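Hemolysin activator protein CdiB (Acinetobacter baumannii ACICU, PDB 6WIL) probably exports the CdiA toxin of contact-dependent growth inhibition across the outer membrane, as an Omp85-family barrel of the two-partner secretion type. Local coordinates at residues L29-P34 / G177-K182; Y185-Q190 / L209-L214. All blocks are in the same frame, centred on the assembly; numbering follows the deposited sequence.

Contact 1: residues L29-P34 / G177-K182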
loop_
_atom_site.group_PDB
_atom_site.type_symbol
_atom_site.label_atom_id
_atom_site.label_comp_id
_atom_site.label_asym_id
_atom_site.label_seq_id
_atom_site.Cartn_x
_atom_site.Cartn_y
_atom_site.Cartn_z
ATOM N N LEU A 29 -3.608 -4.744 -5.863
ATOM C CA LEU A 29 -2.457 -4.856 -6.750
ATOM C C LEU A 29 -1.460 -5.858 -6.178
ATOM O O LEU A 29 -0.919 -5.655 -5.085
ATOM C CB LEU A 29 -1.810 -3.489 -6.954
ATOM C CG LEU A 29 -2.787 -2.404 -7.418
ATOM C CD1 LEU A 29 -2.039 -1.175 -7.907
ATOM C CD2 LEU A 29 -3.727 -2.927 -8.495
ATOM N N ALA A 30 -1.217 -6.933 -6.926
ATOM C CA ALA A 30 -0.403 -8.038 -6.437
ATOM C C ALA A 30 1.052 -7.615 -6.263
ATOM O O ALA A 30 1.641 -6.992 -7.150
ATOM C CB ALA A 30 -0.496 -9.223 -7.398
ATOM N N GLN A 31 1.631 -7.963 -5.118
ATOM C CA GLN A 31 3.032 -7.697 -4.832
ATOM C C GLN A 31 3.867 -8.953 -5.036
ATOM O O GLN A 31 3.347 -10.069 -5.129
ATOM C CB GLN A 31 3.214 -7.185 -3.400
ATOM C CG GLN A 31 2.414 -5.938 -3.096
ATOM C CD GLN A 31 2.557 -4.889 -4.181
ATOM O OE1 GLN A 31 3.605 -4.257 -4.320
ATOM N NE2 GLN A 31 1.502 -4.705 -4.966
ATOM N N GLN A 32 5.180 -8.754 -5.114
ATOM C CA GLN A 32 6.107 -9.875 -5.186
ATOM C C GLN A 32 6.156 -10.594 -3.843
ATOM O O GLN A 32 6.154 -9.964 -2.781
ATOM C CB GLN A 32 7.499 -9.384 -5.592
ATOM C CG GLN A 32 8.665 -10.268 -5.154
ATOM C CD GLN A 32 8.868 -11.480 -6.042
ATOM O OE1 GLN A 32 8.269 -11.589 -7.110
ATOM N NE2 GLN A 32 9.720 -12.399 -5.603
ATOM N N THR A 33 6.178 -11.921 -3.898
ATOM C CA THR A 33 6.218 -12.718 -2.681
ATOM C C THR A 33 7.507 -12.431 -1.913
ATOM O O THR A 33 8.581 -12.331 -2.519
ATOM C CB THR A 33 6.123 -14.206 -3.026
ATOM O OG1 THR A 33 4.953 -14.436 -3.820
ATOM C CG2 THR A 33 6.049 -15.057 -1.767
ATOM N N PRO A 34 7.438 -12.266 -0.594
ATOM C CA PRO A 34 8.658 -11.997 0.177
ATOM C C PRO A 34 9.637 -13.162 0.140
ATOM O O PRO A 34 9.258 -14.320 -0.054
ATOM C CB PRO A 34 8.135 -11.752 1.599
ATOM C CG PRO A 34 6.748 -12.312 1.617
ATOM C CD PRO A 34 6.225 -12.131 0.230
ATOM N N GLY A 177 9.398 -4.670 -12.139
ATOM C CA GLY A 177 8.717 -4.950 -13.390
ATOM C C GLY A 177 7.740 -6.105 -13.281
ATOM O O GLY A 177 6.650 -6.065 -13.856
ATOM N N LEU A 178 8.115 -7.148 -12.540
ATOM C CA LEU A 178 7.197 -8.259 -12.312
ATOM C C LEU A 178 5.928 -7.796 -11.603
ATOM O O LEU A 178 4.824 -8.240 -11.938
ATOM C CB LEU A 178 7.899 -9.352 -11.511
ATOM C CG LEU A 178 7.105 -10.588 -11.103
ATOM C CD1 LEU A 178 7.908 -11.835 -11.411
ATOM C CD2 LEU A 178 6.805 -10.513 -9.623
ATOM N N GLU A 179 6.063 -6.901 -10.619
ATOM C CA GLU A 179 4.886 -6.411 -9.906
ATOM C C GLU A 179 3.992 -5.586 -10.821
ATOM O O GLU A 179 2.762 -5.680 -10.747
ATOM C CB GLU A 179 5.309 -5.588 -8.692
ATOM C CG GLU A 179 5.387 -6.381 -7.405
ATOM C CD GLU A 179 6.183 -5.662 -6.334
ATOM O OE1 GLU A 179 7.012 -6.316 -5.669
ATOM O OE2 GLU A 179 5.992 -4.437 -6.169
ATOM N N ASN A 180 4.597 -4.775 -11.690
ATOM C CA ASN A 180 3.824 -3.989 -12.644
ATOM C C ASN A 180 3.050 -4.883 -13.605
ATOM O O ASN A 180 1.907 -4.576 -13.965
ATOM C CB ASN A 180 4.749 -3.050 -13.415
ATOM C CG ASN A 180 5.319 -1.960 -12.540
ATOM O OD1 ASN A 180 4.849 -1.742 -11.426
ATOM N ND2 ASN A 180 6.326 -1.255 -13.044
ATOM N N LEU A 181 3.652 -5.999 -14.028
ATOM C CA LEU A 181 2.969 -6.889 -14.961
ATOM C C LEU A 181 1.890 -7.709 -14.270
ATOM O O LEU A 181 0.925 -8.129 -14.918
ATOM C CB LEU A 181 3.969 -7.821 -15.650
ATOM C CG LEU A 181 5.017 -7.191 -16.567
ATOM C CD1 LEU A 181 5.775 -8.261 -17.355
ATOM C CD2 LEU A 181 4.373 -6.188 -17.501
ATOM N N LYS A 182 2.032 -7.956 -12.970
ATOM C CA LYS A 182 1.035 -8.741 -12.253
ATOM C C LYS A 182 -0.248 -7.970 -11.985
ATOM O O LYS A 182 -1.207 -8.561 -11.478
ATOM C CB LYS A 182 1.613 -9.260 -10.937
ATOM C CG LYS A 182 2.480 -10.494 -11.109
ATOM C CD LYS A 182 3.353 -10.726 -9.893
ATOM C CE LYS A 182 2.536 -10.922 -8.626
ATOM N NZ LYS A 182 1.847 -12.240 -8.587
#
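Glu179 pushes its carboxylate against Gln31 and Gln32, and here the contact is tight. The backbone N of Gln32 donates to Glu179 OE1 over 3.1 Å, arriving from above the carboxylate plane. Beside it, Gln31 OE1 and Glu179 OE2 lie 3.0 Å apart, two acceptors reconciled by Lys330, whose NZ holds both. Arg325 pairs with Glu179 OE1, so one buried acid gathers two bases and a peptide N-H, which probably stabilises its charge. Gln31 curls back, with CG beside its own backbone N (chi1 -57°), and its NE2 bonds to Leu29 O, which fixes the rotation of the amide. Glutamine suits a place that needs both donor and acceptor.

The other flank is looser and partly exposed. Lys182, bent near its end, brings CE against Ala30 CB at 3.7 Å; the aliphatic stem suits a small methyl, and Lys182 NZ stays 4.0 Å from Ala30 CB.

The loop 29-34 follows helix 8-27, probably the plug helix of the barrel, as in FhaC. It runs between helix 171-181 and the barrel strands, with Leu29 touching Gln276 of strand 266-279, and Gln31 and Pro34 touching Tyr370 of strand 349-371.

Contact 2: residues Y185-Q190 / L209-L214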
loop_
_atom_site.group_PDB
_atom_site.type_symbol
_atom_site.label_atom_id
_atom_site.label_comp_id
_atom_site.label_asym_id
_atom_site.label_seq_id
_atom_site.Cartn_x
_atom_site.Cartn_y
_atom_site.Cartn_z
ATOM N N TYR A 185 -1.548 -9.301 -15.629
ATOM C CA TYR A 185 -1.244 -10.664 -16.037
ATOM C C TYR A 185 -1.034 -11.556 -14.824
ATOM O O TYR A 185 -0.652 -11.096 -13.744
ATOM C CB TYR A 185 0.026 -10.757 -16.891
ATOM C CG TYR A 185 -0.004 -10.014 -18.200
ATOM C CD1 TYR A 185 -0.761 -10.475 -19.272
ATOM C CD2 TYR A 185 0.757 -8.867 -18.376
ATOM C CE1 TYR A 185 -0.777 -9.795 -20.475
ATOM C CE2 TYR A 185 0.748 -8.182 -19.570
ATOM C CZ TYR A 185 -0.016 -8.648 -20.616
ATOM O OH TYR A 185 -0.010 -7.955 -21.803
ATOM N N ALA A 186 -1.288 -12.846 -15.023
ATOM C CA ALA A 186 -0.644 -13.883 -14.228
ATOM C C ALA A 186 0.730 -14.128 -14.836
ATOM O O ALA A 186 0.833 -14.443 -16.027
ATOM C CB ALA A 186 -1.479 -15.163 -14.215
ATOM N N VAL A 187 1.785 -13.956 -14.044
ATOM C CA VAL A 187 3.147 -13.896 -14.561
ATOM C C VAL A 187 3.960 -15.065 -14.024
ATOM O O VAL A 187 3.854 -15.424 -12.846
ATOM C CB VAL A 187 3.825 -12.556 -14.205
ATOM C CG1 VAL A 187 5.249 -12.517 -14.735
ATOM C CG2 VAL A 187 3.022 -11.397 -14.757
ATOM N N ASP A 188 4.765 -15.664 -14.899
ATOM C CA ASP A 188 5.804 -16.612 -14.520
ATOM C C ASP A 188 7.123 -16.079 -15.060
ATOM O O ASP A 188 7.243 -15.814 -16.261
ATOM C CB ASP A 188 5.504 -18.014 -15.064
ATOM C CG ASP A 188 6.387 -19.090 -14.442
ATOM O OD1 ASP A 188 7.622 -19.062 -14.650
ATOM O OD2 ASP A 188 5.842 -19.964 -13.734
HETATM N N MSE A 189 8.097 -15.897 -14.176
HETATM C CA MSE A 189 9.371 -15.303 -14.558
HETATM C C MSE A 189 10.515 -16.264 -14.232
HETATM O O MSE A 189 10.616 -16.772 -13.113
HETATM C CB MSE A 189 9.563 -13.952 -13.848
HETATM C CG MSE A 189 10.705 -13.086 -14.384
HETATM SE SE MSE A 189 10.964 -11.365 -13.446
HETATM C CE MSE A 189 9.669 -10.253 -14.407
ATOM N N GLN A 190 11.362 -16.526 -15.225
ATOM C CA GLN A 190 12.527 -17.382 -15.064
ATOM C C GLN A 190 13.745 -16.718 -15.687
ATOM O O GLN A 190 13.641 -16.006 -16.690
ATOM C CB GLN A 190 12.311 -18.762 -15.700
ATOM C CG GLN A 190 11.498 -19.714 -14.842
ATOM C CD GLN A 190 10.987 -20.910 -15.624
ATOM O OE1 GLN A 190 10.899 -20.873 -16.851
ATOM N NE2 GLN A 190 10.645 -21.979 -14.914
ATOM N N LEU A 209 9.454 -15.116 -19.820
ATOM C CA LEU A 209 8.183 -14.688 -19.249
ATOM C C LEU A 209 7.041 -15.507 -19.837
ATOM O O LEU A 209 6.910 -15.604 -21.061
ATOM C CB LEU A 209 7.941 -13.198 -19.510
ATOM C CG LEU A 209 8.774 -12.204 -18.703
ATOM C CD1 LEU A 209 8.553 -10.788 -19.209
ATOM C CD2 LEU A 209 8.410 -12.308 -17.239
ATOM N N LYS A 210 6.219 -16.088 -18.966
ATOM C CA LYS A 210 4.973 -16.745 -19.355
ATOM C C LYS A 210 3.814 -15.935 -18.780
ATOM O O LYS A 210 3.663 -15.841 -17.557
ATOM C CB LYS A 210 4.931 -18.192 -18.869
ATOM C CG LYS A 210 5.600 -19.186 -19.806
ATOM C CD LYS A 210 5.288 -20.621 -19.405
ATOM C CE LYS A 210 6.280 -21.145 -18.386
ATOM N NZ LYS A 210 7.611 -21.388 -19.006
ATOM N N LEU A 211 2.999 -15.355 -19.660
ATOM C CA LEU A 211 1.937 -14.439 -19.267
ATOM C C LEU A 211 0.572 -15.008 -19.636
ATOM O O LEU A 211 0.413 -15.659 -20.675
ATOM C CB LEU A 211 2.118 -13.065 -19.928
ATOM C CG LEU A 211 3.460 -12.350 -19.743
ATOM C CD1 LEU A 211 3.490 -11.053 -20.536
ATOM C CD2 LEU A 211 3.754 -12.084 -18.269
ATOM N N GLN A 212 -0.410 -14.748 -18.776
ATOM C CA GLN A 212 -1.800 -15.112 -19.017
ATOM C C GLN A 212 -2.666 -13.950 -18.561
ATOM O O GLN A 212 -2.682 -13.620 -17.371
ATOM C CB GLN A 212 -2.173 -16.396 -18.272
ATOM C CG GLN A 212 -3.662 -16.599 -18.075
ATOM C CD GLN A 212 -3.966 -17.817 -17.229
ATOM O OE1 GLN A 212 -3.681 -18.946 -17.626
ATOM N NE2 GLN A 212 -4.534 -17.593 -16.048
ATOM N N ALA A 213 -3.372 -13.327 -19.502
ATOM C CA ALA A 213 -4.141 -12.131 -19.190
ATOM C C ALA A 213 -5.212 -12.426 -18.146
ATOM O O ALA A 213 -5.848 -13.482 -18.162
ATOM C CB ALA A 213 -4.781 -11.571 -20.460
ATOM N N LEU A 214 -5.391 -11.486 -17.221
ATOM C CA LEU A 214 -6.444 -11.586 -16.224
ATOM C C LEU A 214 -7.777 -11.155 -16.826
ATOM O O LEU A 214 -7.828 -10.447 -17.836
ATOM C CB LEU A 214 -6.116 -10.726 -15.003
ATOM C CG LEU A 214 -4.796 -11.021 -14.284
ATOM C CD1 LEU A 214 -4.513 -9.968 -13.221
ATOM C CD2 LEU A 214 -4.822 -12.412 -13.669
HETATM O O HOH W 1 8.916 -18.527 -17.538
#
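Leu211 spreads its two methyls over two neighbours on the facing strand. CD1 sits over one face of the Tyr185 ring, 4.1 Å from its centroid and only 9° off the normal, a CH-pi contact. CD2 reaches the other way and meets Val187 CG2 at 3.7 Å. The ring is brought against the leucine because Tyr185 has CG beside its own backbone N (chi1 -62°); Ala213 N comes in at the ring edge, and the hydroxyl finds a weak bond to Lys151 O. Two residues earlier on the same strand, on the same face, Leu209 drives CD2 into the hollow between Val187 CG1 and the selenomethionine Met189, whose chain bends at its end to bring Met189 CE to 3.7 Å from Leu209 CD2. Branched and flexible apolar residues interlock well here.

The two strands form an antiparallel beta hairpin at the second POTRA domain, their N-to-C directions 165° apart, with strand 204-213 also pairing in parallel with strand 132-149. Ala186-Gln212 and Asp188-Lys210 are its hydrogen-bonded pairs, two bonds each. Ala186 N reaches Gln212 O at 2.8 Å, and Gln212 N returns to Ala186 O at 3.0 Å.

The face of Ala186, Gln212, Asp188 and Lys210 is more polar, with the Ala186 methyl its low point. Asp188 CB touches Lys210 CB at 3.9 Å. Their charged ends stay apart, the lysine ammonium bonding to Gln148. Where the strand ends, Leu214 brings its side chain over the Tyr185 backbone, Leu214 CG lying 3.8 Å from Tyr185 C.

Helix 171-181 is the shared element: one side of it receives the loop in contact 1, and another side lies on the apolar face of the hairpin in contact 2. The centres of the two contacts are about 11 Å apart, and side chains join them directly. Leu178 CB meets Met189 CE at 3.5 Å, and Val187 CG2 lies 3.8 Å from both Leu181 CB and Lys182 CG. Lys182 therefore serves both, its end against the loop and its base against the strand. In sequence the helix runs almost directly into strand 185-193, so the second POTRA domain contributes to both contacts, and contact 1 ties it to the segment that follows helix 8-27.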